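Local coordinates for glideosome-associated protein 50 (Plasmodium falciparum 3D7, PDB 3TGH) that probably anchors the glideosome, the machinery of gliding motility and host cell invasion, to the parasite's inner membrane complex, and has a phosphatase fold binding two metal ions, at residues K1-F6 with V278-N283; F131-V136 with H147-A152; V287-S292 with I299-L304. One frame throughout, in Å; residues are numbered along the deposited sequence.

Contact 1: residues K1-F6 with V278-N283; sequences KCQLRF and VHELSN
In the middle of a mixed sheet of the metallophosphoesterase fold, strand 4-8 runs antiparallel to strand 275-282, and Leu4 and Phe6 of the one are paired with Leu281 and His279 of the other. Leu281 N gives a nearly straight bond to Leu4 O (2.8 Å, 175° at the hydrogen), and Leu4 N answers to Leu281 O; Phe6 and His279 exchange a second such pair. On the face shared with His279 the Phe6 ring, its CG held between backbone N and carbonyl carbon (chi1 71°), turns toward that residue, whose CB sits over one ring face, 3.8 Å from the centroid. The two rings are nearly parallel, planes at 18°, but slid so far that they barely overlap. At the Phe6 edge, CE2 meets Leu281 CD1 at 3.7 Å. This is the buried side, where Leu4 and Leu281 face Phe134 of the second sheet, as in the two-sheet sandwich of this superfamily. On the other face, in one of two modelled conformers, the Glu280 carboxylate stacks over the Arg5 guanidinium in a long, tentative salt bridge, OE2 lying out of the guanidinium plane; in that conformer OE2 also pairs with Lys289. The Arg5 hydrogen bonds go elsewhere: NE and NH2 both clasp Gln3 OE1 (2.8 Å and 2.7 Å), and NH1 bonds Glu33 O.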
loop_
_atom_site.group_PDB
_atom_site.type_symbol
_atom_site.label_atom_id
_atom_site.label_comp_id
_atom_site.label_asym_id
_atom_site.label_seq_id
_atom_site.Cartn_x
_atom_site.Cartn_y
_atom_site.Cartn_z
ATOM N N LYS A 1 15.963 -8.814 -15.816
ATOM C CA LYS A 1 14.674 -8.221 -16.283
ATOM C C LYS A 1 14.669 -6.701 -16.100
ATOM O O LYS A 1 15.169 -6.185 -15.095
ATOM C CB LYS A 1 13.484 -8.873 -15.565
ATOM C CG LYS A 1 13.672 -9.101 -14.067
ATOM C CD LYS A 1 12.600 -10.038 -13.523
ATOM C CE LYS A 1 12.807 -10.352 -12.046
ATOM N NZ LYS A 1 11.796 -11.326 -11.545
ATOM N N CYS A 2 14.092 -5.998 -17.076
ATOM C CA CYS A 2 14.162 -4.533 -17.147
ATOM C C CYS A 2 12.949 -3.824 -16.520
ATOM O O CYS A 2 12.667 -2.667 -16.846
ATOM C CB CYS A 2 14.316 -4.090 -18.608
ATOM S SG CYS A 2 15.847 -4.647 -19.418
ATOM N N GLN A 3 12.239 -4.514 -15.628
ATOM C CA GLN A 3 11.073 -3.943 -14.951
ATOM C C GLN A 3 11.022 -4.355 -13.480
ATOM O O GLN A 3 11.697 -5.299 -13.057
ATOM C CB GLN A 3 9.779 -4.388 -15.641
ATOM C CG GLN A 3 9.632 -3.910 -17.078
ATOM C CD GLN A 3 8.322 -4.341 -17.722
ATOM O OE1 GLN A 3 7.545 -5.098 -17.139
ATOM N NE2 GLN A 3 8.074 -3.857 -18.936
ATOM N N LEU A 4 10.223 -3.624 -12.711
ATOM C CA LEU A 4 9.875 -4.007 -11.342
ATOM C C LEU A 4 8.355 -4.165 -11.304
ATOM O O LEU A 4 7.626 -3.251 -11.682
ATOM C CB LEU A 4 10.327 -2.938 -10.344
ATOM C CG LEU A 4 10.178 -3.247 -8.848
ATOM C CD1 LEU A 4 10.796 -2.146 -8.002
ATOM C CD2 LEU A 4 8.724 -3.427 -8.456
ATOM N N ARG A 5 7.896 -5.327 -10.852
ATOM C CA ARG A 5 6.476 -5.647 -10.838
ATOM C C ARG A 5 6.002 -6.063 -9.461
ATOM O O ARG A 5 6.582 -6.959 -8.827
ATOM C CB ARG A 5 6.189 -6.761 -11.834
ATOM C CG ARG A 5 6.455 -6.330 -13.265
ATOM C CD ARG A 5 6.005 -7.383 -14.239
ATOM N NE ARG A 5 6.102 -6.924 -15.621
ATOM C CZ ARG A 5 5.710 -7.630 -16.679
ATOM N NH1 ARG A 5 5.200 -8.851 -16.532
ATOM N NH2 ARG A 5 5.834 -7.113 -17.896
ATOM N N PHE A 6 4.924 -5.420 -9.018
ATOM C CA PHE A 6 4.351 -5.691 -7.722
ATOM C C PHE A 6 2.833 -5.661 -7.821
ATOM O O PHE A 6 2.281 -5.130 -8.783
ATOM C CB PHE A 6 4.907 -4.722 -6.660
ATOM C CG PHE A 6 4.423 -3.307 -6.781
ATOM C CD1 PHE A 6 3.325 -2.876 -6.037
ATOM C CD2 PHE A 6 5.064 -2.397 -7.614
ATOM C CE1 PHE A 6 2.881 -1.558 -6.120
ATOM C CE2 PHE A 6 4.619 -1.071 -7.703
ATOM C CZ PHE A 6 3.526 -0.659 -6.957
ATOM N N VAL A 278 -2.158 -4.905 -10.407
ATOM C CA VAL A 278 -0.784 -5.256 -10.711
ATOM C C VAL A 278 -0.115 -4.023 -11.323
ATOM O O VAL A 278 -0.682 -3.366 -12.200
ATOM C CB VAL A 278 -0.704 -6.459 -11.659
ATOM C CG1 VAL A 278 0.752 -6.757 -12.009
ATOM C CG2 VAL A 278 -1.366 -7.676 -11.014
ATOM N N HIS A 279 1.082 -3.702 -10.842
ATOM C CA HIS A 279 1.775 -2.479 -11.233
ATOM C C HIS A 279 3.116 -2.858 -11.827
ATOM O O HIS A 279 3.777 -3.760 -11.327
ATOM C CB HIS A 279 2.014 -1.564 -10.034
ATOM C CG HIS A 279 0.816 -1.356 -9.164
ATOM N ND1 HIS A 279 -0.033 -0.283 -9.308
ATOM C CD2 HIS A 279 0.342 -2.076 -8.119
ATOM C CE1 HIS A 279 -0.985 -0.351 -8.392
ATOM N NE2 HIS A 279 -0.779 -1.431 -7.658
ATOM N N GLU A 280 3.507 -2.152 -12.881
ATOM C CA GLU A 280 4.767 -2.401 -13.571
ATOM C C GLU A 280 5.557 -1.088 -13.683
ATOM O O GLU A 280 5.086 -0.125 -14.292
ATOM C CB GLU A 280 4.493 -2.990 -14.966
ATOM C CG GLU A 280 3.589 -4.244 -14.969
ATOM C CD GLU A 280 3.059 -4.641 -16.355
ATOM O OE1 GLU A 280 3.269 -3.905 -17.346
ATOM O OE2 GLU A 280 2.412 -5.704 -16.448
ATOM N N LEU A 281 6.747 -1.049 -13.086
ATOM C CA LEU A 281 7.645 0.103 -13.210
ATOM C C LEU A 281 8.647 -0.203 -14.311
ATOM O O LEU A 281 9.235 -1.288 -14.326
ATOM C CB LEU A 281 8.405 0.369 -11.911
ATOM C CG LEU A 281 7.710 1.129 -10.779
ATOM C CD1 LEU A 281 6.335 0.604 -10.513
ATOM C CD2 LEU A 281 8.571 1.066 -9.523
ATOM N N SER A 282 8.848 0.751 -15.218
ATOM C CA SER A 282 9.776 0.580 -16.336
ATOM C C SER A 282 10.464 1.900 -16.667
ATOM O O SER A 282 10.214 2.919 -16.025
ATOM C CB SER A 282 9.025 0.063 -17.572
ATOM O OG SER A 282 8.204 1.071 -18.148
ATOM N N ASN A 283 11.316 1.882 -17.689
ATOM C CA ASN A 283 11.988 3.099 -18.145
ATOM C C ASN A 283 11.008 4.190 -18.579
ATOM O O ASN A 283 11.325 5.374 -18.499
ATOM C CB ASN A 283 13.004 2.797 -19.270
ATOM C CG ASN A 283 12.389 2.074 -20.461
ATOM O OD1 ASN A 283 11.241 1.629 -20.418
ATOM N ND2 ASN A 283 13.163 1.949 -21.533
HETATM O O HOH W 1 12.355 -0.774 -18.789
#

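Contact 2: residues F131-V136 with H147-A152; sequences FTHFTV and HKDLAA
Val136 O is gripped by two backbone donors, His147 N at 2.9 Å and Lys148 N at 3.1 Å, which come to it from opposite faces of its carbonyl plane. Two consecutive residues thus face one on the partner strand, a classic beta bulge, placed where strand 148-156 of this hairpin begins. Val136 N in turn bonds Lys148 O at 2.7 Å, and beyond the bulge regular antiparallel pairing takes over, Phe134 with Leu150 and Thr132 with Ala152 each exchanging two bonds.

The face of His133, Thr135 and Asp149 carries the polar side-chain bonds. Asp149 spreads its carboxylate across two residues of the other strand: His133 ND1 donates to Asp149 OD1 at 3.0 Å, a bent bond (139° at the hydrogen) with the oxygen tilted out of the imidazole plane, while Thr135 OG1 makes a weak bond to Asp149 OD2. On the face of Phe134 and Leu150 the main side-chain contacts are apolar. Leu150 CB lies over one face of the Phe134 ring toward its rim, 4.0 Å from CZ, because Phe134 holds CG between backbone N and carbonyl carbon (chi1 62°), which turns the ring over the partner strand. Leu150 CD1 also touches Val136 CG1, the two side chains crossing at about a right angle.

Strand 128-136 is the outermost of its sheet within the chain. Strand 148-156 has strand 192-196 as its other neighbour, where Phe192 packs on Phe134 and Leu150, and the apolar face turns to Leu4 and Leu281 of strands 4-8 and 275-282.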
loop_
_atom_site.group_PDB
_atom_site.type_symbol
_atom_site.label_atom_id
_atom_site.label_comp_id
_atom_site.label_asym_id
_atom_site.label_seq_id
_atom_site.Cartn_x
_atom_site.Cartn_y
_atom_site.Cartn_z
ATOM N N PHE A 131 13.232 1.070 0.067
ATOM C CA PHE A 131 13.872 1.646 -1.106
ATOM C C PHE A 131 14.499 0.511 -1.881
ATOM O O PHE A 131 15.174 -0.340 -1.299
ATOM C CB PHE A 131 14.963 2.634 -0.697
ATOM C CG PHE A 131 14.448 3.992 -0.321
ATOM C CD1 PHE A 131 13.713 4.176 0.841
ATOM C CD2 PHE A 131 14.729 5.097 -1.112
ATOM C CE1 PHE A 131 13.236 5.435 1.189
ATOM C CE2 PHE A 131 14.263 6.358 -0.764
ATOM C CZ PHE A 131 13.521 6.528 0.388
ATOM N N THR A 132 14.280 0.499 -3.188
ATOM C CA THR A 132 14.832 -0.535 -4.039
ATOM C C THR A 132 15.247 0.057 -5.389
ATOM O O THR A 132 15.146 1.265 -5.609
ATOM C CB THR A 132 13.841 -1.708 -4.205
ATOM O OG1 THR A 132 14.499 -2.806 -4.850
ATOM C CG2 THR A 132 12.590 -1.282 -4.992
ATOM N N HIS A 133 15.748 -0.796 -6.270
ATOM C CA HIS A 133 16.219 -0.359 -7.578
ATOM C C HIS A 133 16.189 -1.514 -8.565
ATOM O O HIS A 133 16.152 -2.681 -8.165
ATOM C CB HIS A 133 17.643 0.188 -7.471
ATOM C CG HIS A 133 18.632 -0.819 -6.971
ATOM N ND1 HIS A 133 19.469 -1.518 -7.812
ATOM C CD2 HIS A 133 18.899 -1.265 -5.720
ATOM C CE1 HIS A 133 20.219 -2.342 -7.101
ATOM N NE2 HIS A 133 19.891 -2.209 -5.829
ATOM N N PHE A 134 16.197 -1.177 -9.851
ATOM C CA PHE A 134 16.287 -2.175 -10.914
ATOM C C PHE A 134 17.015 -1.596 -12.123
ATOM O O PHE A 134 17.098 -0.377 -12.275
ATOM C CB PHE A 134 14.896 -2.701 -11.294
ATOM C CG PHE A 134 13.961 -1.650 -11.843
ATOM C CD1 PHE A 134 13.781 -1.511 -13.214
ATOM C CD2 PHE A 134 13.244 -0.818 -10.994
ATOM C CE1 PHE A 134 12.907 -0.553 -13.728
ATOM C CE2 PHE A 134 12.367 0.146 -11.502
ATOM C CZ PHE A 134 12.201 0.276 -12.864
ATOM N N THR A 135 17.546 -2.483 -12.966
ATOM C CA THR A 135 18.335 -2.086 -14.134
ATOM C C THR A 135 17.463 -1.990 -15.387
ATOM O O THR A 135 16.553 -2.794 -15.571
ATOM C CB THR A 135 19.480 -3.090 -14.401
ATOM O OG1 THR A 135 20.218 -3.319 -13.192
ATOM C CG2 THR A 135 20.424 -2.559 -15.467
ATOM N N VAL A 136 17.744 -1.004 -16.236
ATOM C CA VAL A 136 17.051 -0.842 -17.521
ATOM C C VAL A 136 18.057 -0.642 -18.658
ATOM O O VAL A 136 19.241 -0.389 -18.412
ATOM C CB VAL A 136 16.074 0.352 -17.498
ATOM C CG1 VAL A 136 14.947 0.099 -16.511
ATOM C CG2 VAL A 136 16.806 1.643 -17.168
ATOM N N HIS A 147 22.070 -1.112 -18.546
ATOM C CA HIS A 147 23.214 -0.261 -18.233
ATOM C C HIS A 147 22.870 0.874 -17.255
ATOM O O HIS A 147 23.769 1.459 -16.645
ATOM C CB HIS A 147 23.817 0.314 -19.525
ATOM C CG HIS A 147 22.883 1.201 -20.295
ATOM N ND1 HIS A 147 22.151 0.754 -21.376
ATOM C CD2 HIS A 147 22.574 2.511 -20.148
ATOM C CE1 HIS A 147 21.427 1.750 -21.856
ATOM N NE2 HIS A 147 21.663 2.826 -21.128
ATOM N N LYS A 148 21.576 1.167 -17.107
ATOM C CA LYS A 148 21.085 2.279 -16.286
ATOM C C LYS A 148 20.214 1.760 -15.136
ATOM O O LYS A 148 19.421 0.839 -15.323
ATOM C CB LYS A 148 20.259 3.228 -17.161
ATOM C CG LYS A 148 19.841 4.533 -16.491
ATOM C CD LYS A 148 18.798 5.269 -17.326
ATOM C CE LYS A 148 18.511 6.664 -16.778
ATOM N NZ LYS A 148 17.924 6.636 -15.407
ATOM N N ASP A 149 20.351 2.365 -13.957
ATOM C CA ASP A 149 19.589 1.945 -12.782
ATOM C C ASP A 149 18.508 2.959 -12.417
ATOM O O ASP A 149 18.770 4.160 -12.374
ATOM C CB ASP A 149 20.516 1.719 -11.585
ATOM C CG ASP A 149 20.897 0.262 -11.415
ATOM O OD1 ASP A 149 20.626 -0.301 -10.332
ATOM O OD2 ASP A 149 21.448 -0.324 -12.370
ATOM N N LEU A 150 17.295 2.462 -12.169
ATOM C CA LEU A 150 16.197 3.290 -11.669
ATOM C C LEU A 150 15.858 2.876 -10.235
ATOM O O LEU A 150 15.858 1.695 -9.917
ATOM C CB LEU A 150 14.966 3.167 -12.571
ATOM C CG LEU A 150 15.122 3.744 -13.978
ATOM C CD1 LEU A 150 13.912 3.420 -14.849
ATOM C CD2 LEU A 150 15.361 5.251 -13.929
ATOM N N ALA A 151 15.592 3.863 -9.383
ATOM C CA ALA A 151 15.341 3.644 -7.963
ATOM C C ALA A 151 13.876 3.918 -7.662
ATOM O O ALA A 151 13.310 4.874 -8.186
ATOM C CB ALA A 151 16.234 4.561 -7.117
ATOM N N ALA A 152 13.277 3.079 -6.816
ATOM C CA ALA A 152 11.882 3.224 -6.403
ATOM C C ALA A 152 11.804 3.309 -4.887
ATOM O O ALA A 152 12.367 2.461 -4.182
ATOM C CB ALA A 152 11.055 2.051 -6.904
#

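Contact 3: residues V287-S292 with I299-L304; sequences VTKFVS and IYTHKL
Backbone bonds join Thr288 and His302 in both directions, Thr288 N to His302 O and His302 N to Thr288 O both 2.8 Å, within the hairpin of strands 285-292 and 297-305 that closes one side of a mixed sheet. Further along, Phe290 N donates almost straight to Tyr300 O (177° at the hydrogen), but Phe290 O takes its bond from Ile299 N instead of Tyr300 N, which is buried with no partner.

Apolar contacts occupy both faces. Val287 CG1 presses on Thr301 CG2 at 3.6 Å, since both methyls stand anti to their own backbone N, and Val287 CG2 rests against Lys303 CG. On the other face Phe290 and Tyr300 lie alongside one another, with Phe290 CD1 at the edge of the Tyr300 ring, 4.0 Å from Tyr300 CD2. The Phe290 edge also takes Tyr300 O near its plane. Phe269 of strand 267-271 stacks on the Tyr300 ring and meets Phe290 as well. Ser292 CB touches Ile299 CD1, while its hydroxyl turns to Asp273.

Polar side chains of the two strands are joined through a water, 2.7 Å from Thr288 OG1 and 2.9 Å from His302 ND1, lying in the plane of the imidazole. Thr288 OG1 also bonds His279 ND1, and His302 NE2 bonds Glu241 OE1. With both ring nitrogens engaged, the rotation of His302 is fixed; the neighbouring carboxylate would probably raise its basicity. The shared water and these two partners give the buried polar groups of Thr288 and His302 bonding partners between the sheets.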
loop_
_atom_site.group_PDB
_atom_site.type_symbol
_atom_site.label_atom_id
_atom_site.label_comp_id
_atom_site.label_asym_id
_atom_site.label_seq_id
_atom_site.Cartn_x
_atom_site.Cartn_y
_atom_site.Cartn_z
ATOM N N VAL A 287 2.732 1.364 -15.254
ATOM C CA VAL A 287 1.498 0.819 -15.805
ATOM C C VAL A 287 0.795 0.069 -14.682
ATOM O O VAL A 287 1.387 -0.814 -14.058
ATOM C CB VAL A 287 1.771 -0.139 -16.984
ATOM C CG1 VAL A 287 0.473 -0.758 -17.481
ATOM C CG2 VAL A 287 2.475 0.595 -18.120
ATOM N N THR A 288 -0.454 0.441 -14.415
ATOM C CA THR A 288 -1.265 -0.217 -13.409
ATOM C C THR A 288 -2.424 -0.931 -14.094
ATOM O O THR A 288 -3.147 -0.324 -14.886
ATOM C CB THR A 288 -1.814 0.800 -12.392
ATOM O OG1 THR A 288 -0.723 1.395 -11.677
ATOM C CG2 THR A 288 -2.766 0.127 -11.403
ATOM N N LYS A 289 -2.577 -2.220 -13.804
ATOM C CA LYS A 289 -3.681 -3.014 -14.329
ATOM C C LYS A 289 -4.649 -3.379 -13.208
ATOM O O LYS A 289 -4.261 -3.966 -12.182
ATOM C CB LYS A 289 -3.160 -4.283 -15.005
ATOM C CG LYS A 289 -2.378 -4.029 -16.283
ATOM C CD LYS A 289 -1.796 -5.322 -16.832
ATOM C CE LYS A 289 -0.746 -5.066 -17.908
ATOM N NZ LYS A 289 -0.084 -6.334 -18.353
ATOM N N PHE A 290 -5.908 -3.003 -13.398
ATOM C CA PHE A 290 -6.968 -3.325 -12.452
ATOM C C PHE A 290 -7.635 -4.621 -12.885
ATOM O O PHE A 290 -8.167 -4.705 -13.989
ATOM C CB PHE A 290 -8.001 -2.202 -12.404
ATOM C CG PHE A 290 -7.490 -0.942 -11.781
ATOM C CD1 PHE A 290 -6.750 -0.030 -12.527
ATOM C CD2 PHE A 290 -7.744 -0.666 -10.443
ATOM C CE1 PHE A 290 -6.265 1.134 -11.944
ATOM C CE2 PHE A 290 -7.274 0.492 -9.855
ATOM C CZ PHE A 290 -6.535 1.399 -10.605
ATOM N N VAL A 291 -7.607 -5.619 -12.009
ATOM C CA VAL A 291 -8.104 -6.950 -12.321
ATOM C C VAL A 291 -9.373 -7.232 -11.537
ATOM O O VAL A 291 -9.411 -7.064 -10.312
ATOM C CB VAL A 291 -7.057 -8.036 -11.982
ATOM C CG1 VAL A 291 -7.593 -9.410 -12.335
ATOM C CG2 VAL A 291 -5.746 -7.755 -12.710
ATOM N N SER A 292 -10.416 -7.637 -12.254
ATOM C CA SER A 292 -11.683 -8.017 -11.651
ATOM C C SER A 292 -11.773 -9.529 -11.490
ATOM O O SER A 292 -11.510 -10.278 -12.432
ATOM C CB SER A 292 -12.861 -7.519 -12.506
ATOM O OG SER A 292 -14.059 -8.161 -12.126
ATOM N N ILE A 299 -9.744 -4.942 -16.368
ATOM C CA ILE A 299 -10.854 -4.072 -16.768
ATOM C C ILE A 299 -10.451 -2.608 -16.931
ATOM O O ILE A 299 -11.240 -1.796 -17.430
ATOM C CB ILE A 299 -12.076 -4.212 -15.833
ATOM C CG1 ILE A 299 -11.725 -3.922 -14.372
ATOM C CG2 ILE A 299 -12.670 -5.611 -15.967
ATOM C CD1 ILE A 299 -12.954 -3.766 -13.481
ATOM N N TYR A 300 -9.228 -2.271 -16.529
ATOM C CA TYR A 300 -8.678 -0.946 -16.797
ATOM C C TYR A 300 -7.160 -0.958 -16.707
ATOM O O TYR A 300 -6.594 -1.594 -15.819
ATOM C CB TYR A 300 -9.233 0.097 -15.822
ATOM C CG TYR A 300 -8.923 1.524 -16.243
ATOM C CD1 TYR A 300 -9.606 2.120 -17.302
ATOM C CD2 TYR A 300 -7.942 2.266 -15.596
ATOM C CE1 TYR A 300 -9.316 3.421 -17.703
ATOM C CE2 TYR A 300 -7.649 3.565 -15.987
ATOM C CZ TYR A 300 -8.335 4.136 -17.035
ATOM O OH TYR A 300 -8.033 5.419 -17.415
ATOM N N THR A 301 -6.517 -0.240 -17.625
ATOM C CA THR A 301 -5.072 -0.069 -17.602
ATOM C C THR A 301 -4.744 1.418 -17.550
ATOM O O THR A 301 -5.124 2.175 -18.448
ATOM C CB THR A 301 -4.415 -0.710 -18.827
ATOM O OG1 THR A 301 -4.783 -2.093 -18.882
ATOM C CG2 THR A 301 -2.899 -0.593 -18.749
ATOM N N HIS A 302 -4.075 1.829 -16.477
ATOM C CA HIS A 302 -3.671 3.217 -16.291
ATOM C C HIS A 302 -2.170 3.336 -16.520
ATOM O O HIS A 302 -1.394 2.536 -16.006
ATOM C CB HIS A 302 -4.017 3.698 -14.882
ATOM C CG HIS A 302 -3.603 5.111 -14.620
ATOM N ND1 HIS A 302 -2.473 5.433 -13.899
ATOM C CD2 HIS A 302 -4.142 6.285 -15.019
ATOM C CE1 HIS A 302 -2.347 6.747 -13.850
ATOM N NE2 HIS A 302 -3.349 7.287 -14.519
ATOM N N LYS A 303 -1.766 4.344 -17.284
ATOM C CA LYS A 303 -0.356 4.577 -17.575
ATOM C C LYS A 303 0.047 5.970 -17.112
ATOM O O LYS A 303 -0.596 6.969 -17.466
ATOM C CB LYS A 303 -0.077 4.405 -19.070
ATOM C CG LYS A 303 -0.369 2.993 -19.582
ATOM C CD LYS A 303 -0.141 2.848 -21.079
ATOM C CE LYS A 303 -0.373 1.406 -21.522
ATOM N NZ LYS A 303 -0.382 1.259 -23.004
ATOM N N LEU A 304 1.103 6.024 -16.307
ATOM C CA LEU A 304 1.662 7.272 -15.820
ATOM C C LEU A 304 3.098 7.392 -16.340
ATOM O O LEU A 304 3.904 6.481 -16.151
ATOM C CB LEU A 304 1.625 7.286 -14.286
ATOM C CG LEU A 304 1.811 8.643 -13.603
ATOM C CD1 LEU A 304 0.577 9.512 -13.800
ATOM C CD2 LEU A 304 2.102 8.473 -12.127
HETATM O O HOH W 2 -0.308 3.670 -13.037
#

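In the fold
Contacts 1 and 3 belong to one sheet, contact 2 to the other. Contact 1, the most buried, joins strands distant in sequence, while contacts 2 and 3 are partly buried hairpins, each including an outermost strand of its sheet. Strands 275-282 and 285-292 are neighbours, so backbone bonds between Val278 and Lys289 and between Glu280 and Val287 run contact 1 straight into contact 3. Contacts 1 and 2 meet face to face through side chains, Leu4 against Thr132 and Phe134. Contacts 2 and 3 do not touch, their nearest atoms about 10 Å apart. Polar side-chain bonding lies on the exposed face in contact 2, but reaches between the sheets in contact 3.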